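Local coordinates for protein sulfotransferase (Mycobacterium tuberculosis, PDB 2ZQ5) that probably transfers a sulfuryl group from a phosphosulfate donor such as PAPS to the hydroxyl or amine of an acceptor molecule, at residues T97-T102 with R295-F300; Q176-S181 with N232-F237; S267-T272 with T278-A283. One frame throughout, in Å; residues are numbered along the deposited sequence.

Contact 1: residues T97-T102 with R295-F300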
loop_
_atom_site.group_PDB
_atom_site.type_symbol
_atom_site.label_atom_id
_atom_site.label_comp_id
_atom_site.label_asym_id
_atom_site.label_seq_id
_atom_site.Cartn_x
_atom_site.Cartn_y
_atom_site.Cartn_z
ATOM N N THR A 97 -6.464 -4.012 -6.769
ATOM C CA THR A 97 -6.926 -3.605 -5.456
ATOM C C THR A 97 -7.958 -4.591 -4.933
ATOM O O THR A 97 -8.458 -5.445 -5.676
ATOM C CB THR A 97 -7.490 -2.156 -5.472
ATOM O OG1 THR A 97 -7.638 -1.692 -4.126
ATOM C CG2 THR A 97 -8.834 -2.094 -6.180
ATOM N N GLY A 98 -8.251 -4.476 -3.645
ATOM C CA GLY A 98 -9.190 -5.365 -2.992
ATOM C C GLY A 98 -8.713 -5.547 -1.566
ATOM O O GLY A 98 -7.664 -5.025 -1.192
ATOM N N LEU A 99 -9.477 -6.278 -0.764
ATOM C CA LEU A 99 -9.103 -6.512 0.628
ATOM C C LEU A 99 -7.958 -7.497 0.750
ATOM O O LEU A 99 -7.672 -8.259 -0.172
ATOM C CB LEU A 99 -10.292 -7.065 1.417
ATOM C CG LEU A 99 -11.311 -6.086 2.000
ATOM C CD1 LEU A 99 -11.809 -5.122 0.941
ATOM C CD2 LEU A 99 -12.467 -6.883 2.597
ATOM N N VAL A 100 -7.292 -7.474 1.897
ATOM C CA VAL A 100 -6.220 -8.423 2.127
ATOM C C VAL A 100 -6.947 -9.766 2.210
ATOM O O VAL A 100 -8.126 -9.811 2.574
ATOM C CB VAL A 100 -5.479 -8.129 3.453
ATOM C CG1 VAL A 100 -6.438 -8.234 4.622
ATOM C CG2 VAL A 100 -4.317 -9.095 3.625
ATOM N N ARG A 101 -6.258 -10.841 1.847
ATOM C CA ARG A 101 -6.820 -12.192 1.865
ATOM C C ARG A 101 -7.787 -12.470 0.710
ATOM O O ARG A 101 -8.593 -13.399 0.787
ATOM C CB ARG A 101 -7.539 -12.466 3.196
ATOM C CG ARG A 101 -6.697 -12.242 4.443
ATOM C CD ARG A 101 -5.453 -13.111 4.469
ATOM N NE ARG A 101 -4.722 -12.944 5.723
ATOM C CZ ARG A 101 -3.483 -13.377 5.937
ATOM N NH1 ARG A 101 -2.821 -14.007 4.975
ATOM N NH2 ARG A 101 -2.906 -13.180 7.114
ATOM N N THR A 102 -7.716 -11.673 -0.357
ATOM C CA THR A 102 -8.592 -11.888 -1.512
ATOM C C THR A 102 -7.810 -12.199 -2.787
ATOM O O THR A 102 -8.388 -12.284 -3.871
ATOM C CB THR A 102 -9.508 -10.672 -1.796
ATOM O OG1 THR A 102 -8.712 -9.534 -2.156
ATOM C CG2 THR A 102 -10.344 -10.340 -0.575
ATOM N N ARG A 295 -16.482 0.699 3.951
ATOM C CA ARG A 295 -16.396 2.010 3.310
ATOM C C ARG A 295 -15.580 1.879 2.026
ATOM O O ARG A 295 -15.957 2.410 0.984
ATOM C CB ARG A 295 -15.732 3.039 4.237
ATOM C CG ARG A 295 -16.673 3.634 5.266
ATOM C CD ARG A 295 -16.068 4.828 6.003
ATOM N NE ARG A 295 -15.048 4.448 6.979
ATOM C CZ ARG A 295 -13.736 4.560 6.794
ATOM N NH1 ARG A 295 -13.248 5.044 5.658
ATOM N NH2 ARG A 295 -12.908 4.196 7.766
ATOM N N GLY A 296 -14.464 1.161 2.101
ATOM C CA GLY A 296 -13.626 0.978 0.929
ATOM C C GLY A 296 -14.365 0.350 -0.237
ATOM O O GLY A 296 -14.324 0.858 -1.357
ATOM N N LEU A 297 -15.043 -0.764 0.018
ATOM C CA LEU A 297 -15.772 -1.439 -1.045
ATOM C C LEU A 297 -16.940 -0.604 -1.571
ATOM O O LEU A 297 -17.192 -0.576 -2.778
ATOM C CB LEU A 297 -16.263 -2.805 -0.556
ATOM C CG LEU A 297 -15.141 -3.822 -0.313
ATOM C CD1 LEU A 297 -15.707 -5.078 0.338
ATOM C CD2 LEU A 297 -14.461 -4.159 -1.633
ATOM N N GLU A 298 -17.644 0.086 -0.677
ATOM C CA GLU A 298 -18.772 0.913 -1.087
ATOM C C GLU A 298 -18.288 2.101 -1.915
ATOM O O GLU A 298 -18.865 2.415 -2.956
ATOM C CB GLU A 298 -19.547 1.396 0.142
ATOM C CG GLU A 298 -20.838 2.150 -0.170
ATOM C CD GLU A 298 -20.595 3.571 -0.638
ATOM O OE1 GLU A 298 -19.761 4.262 -0.016
ATOM O OE2 GLU A 298 -21.247 4.002 -1.613
ATOM N N ARG A 299 -17.219 2.753 -1.464
ATOM C CA ARG A 299 -16.681 3.900 -2.190
ATOM C C ARG A 299 -16.170 3.514 -3.574
ATOM O O ARG A 299 -16.291 4.290 -4.523
ATOM C CB ARG A 299 -15.555 4.559 -1.386
ATOM C CG ARG A 299 -16.018 5.280 -0.117
ATOM C CD ARG A 299 -16.811 6.545 -0.433
ATOM N NE ARG A 299 -18.141 6.255 -0.963
ATOM C CZ ARG A 299 -18.933 7.153 -1.543
ATOM N NH1 ARG A 299 -18.536 8.413 -1.675
ATOM N NH2 ARG A 299 -20.125 6.790 -1.994
ATOM N N PHE A 300 -15.595 2.319 -3.694
ATOM C CA PHE A 300 -15.093 1.863 -4.986
ATOM C C PHE A 300 -16.275 1.653 -5.929
ATOM O O PHE A 300 -16.235 2.083 -7.076
ATOM C CB PHE A 300 -14.315 0.552 -4.840
ATOM C CG PHE A 300 -13.578 0.141 -6.088
ATOM C CD1 PHE A 300 -12.458 0.845 -6.516
ATOM C CD2 PHE A 300 -14.009 -0.954 -6.838
ATOM C CE1 PHE A 300 -11.772 0.469 -7.669
ATOM C CE2 PHE A 300 -13.328 -1.342 -7.997
ATOM C CZ PHE A 300 -12.205 -0.628 -8.413
#
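Thr-97, at the end of strand 94-97, presents its methyl to Phe-300 on helix 282-304: CG2 of Thr-97 comes within 4.2 Å of Phe-300 CE1, the two side chains approaching from opposite directions. Its hydroxyl does other work. With OG1 opposite the backbone N (chi1 -167°), the oxygen bonds to the carbonyl of Asn-232, and CG2 is left as the branch offered to the ring. Gly-98 follows with phi 147°, an extended conformation on the positive side that glycine readily adopts, and the chain turns off the strand. Leu-99 makes the second meeting. Its side chain crosses that of Leu-297 at about a right angle, so that one methyl, Leu-99 CD1, nestles into the fork of the other leucine, 3.8 Å from both CG and CD2 of Leu-297 and 3.9 Å from Leu-297 CD1. A type II turn then runs from Leu-99 to Thr-102, where Thr-102 OG1 donates to Leu-99 O at 2.6 Å. This strand-loop-helix sequence, leading into helix 104-111, is consistent with the phosphosulfate-binding loop of sulfotransferases, which resembles a P-loop. Leu-236 touches Thr-97, Leu-99 and Phe-300 alike and joins the two meetings. Methyls and a ring thus carry a buried, wholly apolar seam that depends on shape, while the Thr-97 hydroxyl is bonded to Asn-232 and that of Thr-102 to Leu-99 O and Thr-254.

Contact 2: residues Q176-S181 with N232-F237; sequences QLLRQS and NPSHLF
Ser-234 OG, which Leu-178 CD1 approaches to 3.3 Å, is held by two polar groups: Asn-232 ND2 donates to Ser-234 OG at 2.8 Å, and the hydroxyl of Tyr-209 bonds to it as well. The setting is the C-terminal end of strand 227-231 in the parallel sheet of the sulfotransferase fold, related to the P-loop NTPases, where the chain enters the short, weakly bonded helix 234-237. The hydrogen bond from the Asn-232 amide is somewhat bent (N-H...O 146°), yet the serine oxygen lies nearly in the plane of that amide, which helps to fix its rotation. Ser-234 OG sits between its own backbone N and carbonyl carbon (chi1 72°), turned to meet the asparagine. Facing this pair, helix 175-178 sends in a single leucine, whose methyl covers the hydrogen-bonded polar pair and takes no share in its bonding. Behind it, a local bond runs from Arg-179 back to Gln-176, NE of Arg-179 donating to Gln-176 O at 2.8 Å, while Gln-176 OE1 lies 3.1 Å above the centre of the Arg-179 guanidinium plane. The branch that meets the serine, Leu-178 CD1, also rests 3.7 Å from Asn-232 ND2.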
loop_
_atom_site.group_PDB
_atom_site.type_symbol
_atom_site.label_atom_id
_atom_site.label_comp_id
_atom_site.label_asym_id
_atom_site.label_seq_id
_atom_site.Cartn_x
_atom_site.Cartn_y
_atom_site.Cartn_z
ATOM N N GLN A 176 3.562 2.439 0.375
ATOM C CA GLN A 176 4.963 2.773 0.612
ATOM C C GLN A 176 5.312 4.105 -0.042
ATOM O O GLN A 176 6.265 4.769 0.360
ATOM C CB GLN A 176 5.875 1.662 0.091
ATOM C CG GLN A 176 5.944 0.463 1.022
ATOM C CD GLN A 176 7.011 0.610 2.095
ATOM O OE1 GLN A 176 7.190 1.681 2.677
ATOM N NE2 GLN A 176 7.723 -0.477 2.365
ATOM N N LEU A 177 4.540 4.486 -1.056
ATOM C CA LEU A 177 4.750 5.766 -1.724
ATOM C C LEU A 177 3.796 6.811 -1.157
ATOM O O LEU A 177 4.210 7.928 -0.856
ATOM C CB LEU A 177 4.525 5.651 -3.235
ATOM C CG LEU A 177 5.511 4.802 -4.036
ATOM C CD1 LEU A 177 5.066 4.760 -5.483
ATOM C CD2 LEU A 177 6.922 5.384 -3.929
ATOM N N LEU A 178 2.526 6.440 -1.001
ATOM C CA LEU A 178 1.514 7.361 -0.490
ATOM C C LEU A 178 1.796 7.852 0.930
ATOM O O LEU A 178 1.335 8.929 1.324
ATOM C CB LEU A 178 0.130 6.704 -0.565
ATOM C CG LEU A 178 -0.355 6.382 -1.984
ATOM C CD1 LEU A 178 -1.530 5.429 -1.915
ATOM C CD2 LEU A 178 -0.734 7.661 -2.719
ATOM N N ARG A 179 2.555 7.074 1.699
ATOM C CA ARG A 179 2.888 7.479 3.060
ATOM C C ARG A 179 3.664 8.795 3.036
ATOM O O ARG A 179 3.676 9.529 4.019
ATOM C CB ARG A 179 3.725 6.402 3.763
ATOM C CG ARG A 179 5.076 6.159 3.111
ATOM C CD ARG A 179 5.943 5.152 3.855
ATOM N NE ARG A 179 7.137 4.859 3.065
ATOM C CZ ARG A 179 8.316 4.499 3.560
ATOM N NH1 ARG A 179 8.494 4.380 4.870
ATOM N NH2 ARG A 179 9.324 4.257 2.732
ATOM N N GLN A 180 4.311 9.093 1.912
ATOM C CA GLN A 180 5.073 10.336 1.797
ATOM C C GLN A 180 4.161 11.548 1.988
ATOM O O GLN A 180 4.608 12.606 2.443
ATOM C CB GLN A 180 5.762 10.425 0.429
ATOM C CG GLN A 180 6.909 9.447 0.239
ATOM C CD GLN A 180 7.698 9.715 -1.032
ATOM O OE1 GLN A 180 7.602 10.794 -1.622
ATOM N NE2 GLN A 180 8.495 8.739 -1.452
ATOM N N SER A 181 2.883 11.377 1.645
ATOM C CA SER A 181 1.869 12.428 1.766
ATOM C C SER A 181 1.026 12.243 3.027
ATOM O O SER A 181 0.104 13.023 3.287
ATOM C CB SER A 181 0.927 12.393 0.561
ATOM O OG SER A 181 1.630 12.499 -0.663
ATOM N N ASN A 232 -2.619 -1.979 -4.142
ATOM C CA ASN A 232 -2.771 -1.318 -2.851
ATOM C C ASN A 232 -4.233 -1.174 -2.459
ATOM O O ASN A 232 -5.093 -0.966 -3.311
ATOM C CB ASN A 232 -2.146 0.078 -2.903
ATOM C CG ASN A 232 -1.842 0.627 -1.527
ATOM O OD1 ASN A 232 -1.181 -0.029 -0.719
ATOM N ND2 ASN A 232 -2.309 1.844 -1.254
ATOM N N PRO A 233 -4.535 -1.289 -1.155
ATOM C CA PRO A 233 -5.922 -1.150 -0.708
ATOM C C PRO A 233 -6.503 0.259 -0.925
ATOM O O PRO A 233 -7.711 0.412 -1.066
ATOM C CB PRO A 233 -5.839 -1.498 0.778
ATOM C CG PRO A 233 -4.741 -2.511 0.821
ATOM C CD PRO A 233 -3.702 -1.899 -0.099
ATOM N N SER A 234 -5.652 1.285 -0.959
ATOM C CA SER A 234 -6.144 2.657 -1.121
ATOM C C SER A 234 -6.923 2.897 -2.407
ATOM O O SER A 234 -7.791 3.765 -2.464
ATOM C CB SER A 234 -4.986 3.660 -1.061
ATOM O OG SER A 234 -4.195 3.592 -2.237
ATOM N N HIS A 235 -6.625 2.120 -3.438
ATOM C CA HIS A 235 -7.290 2.300 -4.715
ATOM C C HIS A 235 -8.800 2.111 -4.628
ATOM O O HIS A 235 -9.543 2.606 -5.472
ATOM C CB HIS A 235 -6.618 1.386 -5.740
ATOM C CG HIS A 235 -5.153 1.667 -5.882
ATOM N ND1 HIS A 235 -4.201 0.682 -6.028
ATOM C CD2 HIS A 235 -4.476 2.837 -5.821
ATOM C CE1 HIS A 235 -2.999 1.234 -6.042
ATOM N NE2 HIS A 235 -3.139 2.541 -5.918
ATOM N N LEU A 236 -9.256 1.423 -3.586
ATOM C CA LEU A 236 -10.690 1.229 -3.378
ATOM C C LEU A 236 -11.329 2.548 -2.952
ATOM O O LEU A 236 -12.447 2.878 -3.365
ATOM C CB LEU A 236 -10.942 0.215 -2.261
ATOM C CG LEU A 236 -10.593 -1.247 -2.513
ATOM C CD1 LEU A 236 -10.717 -2.031 -1.214
ATOM C CD2 LEU A 236 -11.526 -1.820 -3.574
ATOM N N PHE A 237 -10.596 3.293 -2.126
ATOM C CA PHE A 237 -11.050 4.561 -1.558
ATOM C C PHE A 237 -10.792 5.792 -2.415
ATOM O O PHE A 237 -11.477 6.812 -2.268
ATOM C CB PHE A 237 -10.345 4.808 -0.214
ATOM C CG PHE A 237 -10.559 3.731 0.815
ATOM C CD1 PHE A 237 -11.500 3.901 1.828
ATOM C CD2 PHE A 237 -9.798 2.564 0.796
ATOM C CE1 PHE A 237 -11.675 2.925 2.807
ATOM C CE2 PHE A 237 -9.970 1.582 1.770
ATOM C CZ PHE A 237 -10.911 1.767 2.778
#

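Contact 3: residues S267-T272 with T278-A283; sequences SLAQHT and TKFVGA
Ala-269 CB on helix 262-272 lies 4.3 Å from Phe-280 CE2, meeting the ring obliquely in the apolar part of the contact. The phenyl reaches it with CG trans to the backbone N of Phe-280 (chi1 -167°), beside the carbonyl carbon, and Ile-285 and Asp-288 of the next helix touch the same side chain. Water supplies the second kind of link. One molecule sits 3.3 Å from Gln-270 O and 3.1 Å from Phe-280 O, within hydrogen-bonding distance of both carbonyls; with further acceptors in reach, it need not donate to both at once. The third kind is van der Waals contact of the Gln-270 amide end with the Gly-282 backbone, NE2 of Gln-270 coming to 4.3 Å from Gly-282 N, whereas Gln-270 OE1 bonds to the hydroxyl of Tyr-370. Local bonds shape each side. Leu-268 O accepts from Thr-272 N at 3.0 Å and Thr-272 OG1 at 2.8 Å, from opposite faces of the carbonyl plane. An inverse gamma turn pivots on Phe-280, and Ser-277 OG, just before 278-283, bonds to the backbone N atoms of both Lys-279 and Phe-280. The chain leaving helix 262-272 thus loops round through 273-281 and passes back beside it as helix 282-304 begins. With one small alkyl-aromatic touch and one water between carbonyls, the chemistry implies a lightly packed, partly hydrated junction.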
loop_
_atom_site.group_PDB
_atom_site.type_symbol
_atom_site.label_atom_id
_atom_site.label_comp_id
_atom_site.label_asym_id
_atom_site.label_seq_id
_atom_site.Cartn_x
_atom_site.Cartn_y
_atom_site.Cartn_z
ATOM N N SER A 267 -7.179 -11.024 12.766
ATOM C CA SER A 267 -6.101 -11.775 13.395
ATOM C C SER A 267 -4.751 -11.271 12.893
ATOM O O SER A 267 -3.796 -11.167 13.661
ATOM C CB SER A 267 -6.255 -13.265 13.091
ATOM O OG SER A 267 -5.242 -14.026 13.725
ATOM N N LEU A 268 -4.673 -10.952 11.604
ATOM C CA LEU A 268 -3.427 -10.442 11.039
ATOM C C LEU A 268 -3.075 -9.110 11.699
ATOM O O LEU A 268 -1.932 -8.884 12.097
ATOM C CB LEU A 268 -3.562 -10.244 9.527
ATOM C CG LEU A 268 -2.397 -9.528 8.833
ATOM C CD1 LEU A 268 -1.111 -10.307 9.042
ATOM C CD2 LEU A 268 -2.695 -9.381 7.350
ATOM N N ALA A 269 -4.063 -8.231 11.811
ATOM C CA ALA A 269 -3.848 -6.926 12.422
ATOM C C ALA A 269 -3.443 -7.082 13.882
ATOM O O ALA A 269 -2.556 -6.383 14.371
ATOM C CB ALA A 269 -5.114 -6.090 12.321
ATOM N N GLN A 270 -4.102 -8.008 14.569
ATOM C CA GLN A 270 -3.836 -8.275 15.973
ATOM C C GLN A 270 -2.391 -8.714 16.198
ATOM O O GLN A 270 -1.683 -8.151 17.034
ATOM C CB GLN A 270 -4.799 -9.355 16.465
ATOM C CG GLN A 270 -4.655 -9.737 17.923
ATOM C CD GLN A 270 -5.721 -10.730 18.350
ATOM O OE1 GLN A 270 -5.932 -11.748 17.691
ATOM N NE2 GLN A 270 -6.396 -10.439 19.454
ATOM N N HIS A 271 -1.956 -9.714 15.442
ATOM C CA HIS A 271 -0.596 -10.219 15.584
ATOM C C HIS A 271 0.467 -9.216 15.161
ATOM O O HIS A 271 1.521 -9.124 15.786
ATOM C CB HIS A 271 -0.440 -11.518 14.796
ATOM C CG HIS A 271 -1.140 -12.684 15.422
ATOM N ND1 HIS A 271 -0.750 -13.223 16.629
ATOM C CD2 HIS A 271 -2.214 -13.401 15.019
ATOM C CE1 HIS A 271 -1.555 -14.223 16.943
ATOM N NE2 HIS A 271 -2.453 -14.352 15.982
ATOM N N THR A 272 0.191 -8.461 14.106
ATOM C CA THR A 272 1.151 -7.473 13.631
ATOM C C THR A 272 1.395 -6.382 14.665
ATOM O O THR A 272 2.535 -5.965 14.884
ATOM C CB THR A 272 0.661 -6.802 12.333
ATOM O OG1 THR A 272 0.542 -7.787 11.301
ATOM C CG2 THR A 272 1.637 -5.723 11.888
ATOM N N THR A 278 -3.346 -0.740 23.970
ATOM C CA THR A 278 -4.261 -1.410 24.882
ATOM C C THR A 278 -5.690 -1.179 24.397
ATOM O O THR A 278 -6.640 -1.739 24.951
ATOM C CB THR A 278 -4.126 -0.875 26.327
ATOM O OG1 THR A 278 -4.306 0.546 26.338
ATOM C CG2 THR A 278 -2.758 -1.220 26.892
ATOM N N LYS A 279 -5.829 -0.365 23.351
ATOM C CA LYS A 279 -7.132 -0.028 22.773
ATOM C C LYS A 279 -7.433 -0.804 21.488
ATOM O O LYS A 279 -8.544 -1.305 21.307
ATOM C CB LYS A 279 -7.194 1.477 22.483
ATOM C CG LYS A 279 -8.475 1.964 21.809
ATOM C CD LYS A 279 -9.688 1.773 22.707
ATOM C CE LYS A 279 -10.913 2.469 22.122
ATOM N NZ LYS A 279 -12.150 2.232 22.925
ATOM N N PHE A 280 -6.449 -0.886 20.596
ATOM C CA PHE A 280 -6.622 -1.600 19.332
ATOM C C PHE A 280 -6.385 -3.088 19.558
ATOM O O PHE A 280 -5.327 -3.630 19.226
ATOM C CB PHE A 280 -5.645 -1.058 18.283
ATOM C CG PHE A 280 -5.948 -1.499 16.873
ATOM C CD1 PHE A 280 -7.124 -1.100 16.239
ATOM C CD2 PHE A 280 -5.040 -2.288 16.170
ATOM C CE1 PHE A 280 -7.394 -1.477 14.920
ATOM C CE2 PHE A 280 -5.298 -2.672 14.852
ATOM C CZ PHE A 280 -6.479 -2.263 14.225
ATOM N N VAL A 281 -7.387 -3.733 20.147
ATOM C CA VAL A 281 -7.349 -5.157 20.451
ATOM C C VAL A 281 -8.762 -5.720 20.349
ATOM O O VAL A 281 -9.739 -4.969 20.334
ATOM C CB VAL A 281 -6.840 -5.423 21.899
ATOM C CG1 VAL A 281 -5.429 -4.886 22.076
ATOM C CG2 VAL A 281 -7.782 -4.778 22.908
ATOM N N GLY A 282 -8.854 -7.044 20.273
ATOM C CA GLY A 282 -10.137 -7.725 20.216
ATOM C C GLY A 282 -11.281 -7.090 19.446
ATOM O O GLY A 282 -11.173 -6.827 18.250
ATOM N N ALA A 283 -12.387 -6.854 20.144
ATOM C CA ALA A 283 -13.585 -6.281 19.539
ATOM C C ALA A 283 -13.368 -4.940 18.852
ATOM O O ALA A 283 -14.060 -4.622 17.885
ATOM C CB ALA A 283 -14.687 -6.153 20.588
HETATM O O HOH W 1 -3.230 -5.897 18.882
#

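Contacts 1 and 2 belong to the buried core, their centres about 13 Å apart, and they meet directly: the hydrogen bond between Thr-97 and Asn-232 joins the ends of neighbouring parallel strands 94-97 and 227-231. Contact 3 lies further out, its centre about 19 Å from the centre of the chain, and is only partly buried. It shares helix 282-304 with contact 1, contact 3 at the start of the helix and contact 1 further along it. Chemistry follows place: apolar packing in 97-102 with 295-300, a methyl over a bonded polar pair in contact 2, and a water beside a small hydrophobic touch in contact 3.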